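Local structure of insecticidal Delta-Endotoxin Cry8Ea1 (Bacillus Thuringiensis, 3EB7) at residues D5-A10 against M52-A57. The protein is an insecticidal toxin active against larvae of Holotrichia parallela, probably acting, like other three-domain Cry toxins, by forming pores in gut-cell membranes. Sequence-based numbering, arbitrary orientation.
Sequences DAVKTA and MEQVEA
Ala6 and Val7, on helix 2-20, meet one residue of helix 47-59, Gln54. All three are buried, and the contact is small, about 111 Å² summed over both sides.

The touching is by van der Waals contact. The methyl of Ala6 points at the opposite helix and lies alongside the Gln54 side chain. Ala6 CB is 3.6 Å from Gln54 CD. It is 3.8 Å from Gln54 CB, so both the aliphatic stem and the base of the amide rest on it. Gln54 carries CG anti to its own backbone N (chi1 176°) and runs extended from there, which brings the amide group between the two helices. The end of that group reaches Val7, whose side chain it crosses at about a right angle. Val7 meets it with the CG2 branch. The CA atoms nearest each other are those of Ala6 and Gln54, 6.5 Å apart.

No hydrogen bond or salt bridge joins the two segments. Helix 198-220 covers one flank: Val7 touches Leu213 and Ser214, and Gln54 touches Glu210.

The two helices belong to the N-terminal helical bundle of the toxin. Here they meet through small aliphatic groups against a buried amide. That amide probably finds its polar partners outside the two segments, where the hydroxyls of Ser134 and Ser214 lie close to it.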
# COMPACT_ATOMS: atom_id res chain seq x y z
N ASP A 5 -4.55 -5.52 -15.92
CA ASP A 5 -3.15 -5.71 -16.37
C ASP A 5 -2.16 -4.77 -15.66
O ASP A 5 -1.13 -5.22 -15.15
CB ASP A 5 -3.08 -5.45 -17.87
CG ASP A 5 -1.96 -6.22 -18.56
OD1 ASP A 5 -1.05 -6.76 -17.86
OD2 ASP A 5 -1.99 -6.27 -19.83
N ALA A 6 -2.47 -3.48 -15.64
CA ALA A 6 -1.62 -2.44 -15.01
C ALA A 6 -1.44 -2.67 -13.52
O ALA A 6 -0.35 -2.55 -12.99
CB ALA A 6 -2.16 -1.07 -15.28
N VAL A 7 -2.52 -3.05 -12.86
CA VAL A 7 -2.56 -3.28 -11.43
C VAL A 7 -1.81 -4.56 -11.11
O VAL A 7 -1.11 -4.67 -10.12
CB VAL A 7 -4.02 -3.30 -10.94
CG1 VAL A 7 -4.14 -3.91 -9.55
CG2 VAL A 7 -4.54 -1.87 -10.92
N LYS A 8 -1.95 -5.53 -12.02
CA LYS A 8 -1.22 -6.77 -11.92
C LYS A 8 0.27 -6.46 -11.97
O LYS A 8 1.03 -6.94 -11.16
CB LYS A 8 -1.69 -7.70 -13.06
CG LYS A 8 -1.41 -9.15 -12.84
CD LYS A 8 -1.73 -9.92 -14.11
CE LYS A 8 -0.82 -11.15 -14.28
NZ LYS A 8 0.36 -10.88 -15.16
N THR A 9 0.68 -5.63 -12.92
CA THR A 9 2.08 -5.25 -13.09
C THR A 9 2.65 -4.52 -11.88
O THR A 9 3.72 -4.86 -11.38
CB THR A 9 2.24 -4.35 -14.33
OG1 THR A 9 1.76 -5.07 -15.47
CG2 THR A 9 3.71 -3.95 -14.54
N ALA A 10 1.92 -3.51 -11.43
CA ALA A 10 2.32 -2.67 -10.32
C ALA A 10 2.40 -3.47 -9.02
O ALA A 10 3.33 -3.26 -8.23
CB ALA A 10 1.33 -1.52 -10.17
N MET A 52 -0.86 3.94 -19.36
CA MET A 52 -1.57 5.11 -19.85
C MET A 52 -3.06 4.81 -20.00
O MET A 52 -3.92 5.58 -19.53
CB MET A 52 -1.00 5.58 -21.18
CG MET A 52 0.41 6.05 -21.11
SD MET A 52 0.92 6.72 -22.74
CE MET A 52 2.68 6.96 -22.45
N GLU A 53 -3.36 3.69 -20.63
CA GLU A 53 -4.74 3.25 -20.79
C GLU A 53 -5.48 3.11 -19.46
O GLU A 53 -6.66 3.48 -19.33
CB GLU A 53 -4.80 1.94 -21.59
CG GLU A 53 -4.27 2.09 -23.03
CD GLU A 53 -4.37 0.78 -23.85
OE1 GLU A 53 -4.87 -0.25 -23.36
OE2 GLU A 53 -3.95 0.78 -25.03
N GLN A 54 -4.78 2.57 -18.46
CA GLN A 54 -5.33 2.49 -17.11
C GLN A 54 -5.87 3.83 -16.59
O GLN A 54 -7.03 3.96 -16.27
CB GLN A 54 -4.26 1.95 -16.14
CG GLN A 54 -4.73 1.92 -14.72
CD GLN A 54 -3.60 1.77 -13.71
OE1 GLN A 54 -3.81 1.24 -12.62
NE2 GLN A 54 -2.40 2.22 -14.07
N VAL A 55 -5.01 4.83 -16.50
CA VAL A 55 -5.40 6.07 -15.84
C VAL A 55 -6.37 6.85 -16.74
O VAL A 55 -7.27 7.47 -16.24
CB VAL A 55 -4.15 6.85 -15.35
CG1 VAL A 55 -4.54 8.05 -14.45
CG2 VAL A 55 -3.24 5.89 -14.54
N GLU A 56 -6.20 6.76 -18.06
CA GLU A 56 -7.19 7.34 -19.01
C GLU A 56 -8.59 6.76 -18.79
O GLU A 56 -9.58 7.49 -18.80
CB GLU A 56 -6.74 7.18 -20.47
CG GLU A 56 -5.51 8.04 -20.91
CD GLU A 56 -5.06 7.68 -22.36
OE1 GLU A 56 -5.21 8.51 -23.29
OE2 GLU A 56 -4.60 6.52 -22.58
N ALA A 57 -8.68 5.44 -18.62
CA ALA A 57 -9.95 4.80 -18.26
C ALA A 57 -10.50 5.26 -16.87
O ALA A 57 -11.68 5.44 -16.72
CB ALA A 57 -9.83 3.25 -18.34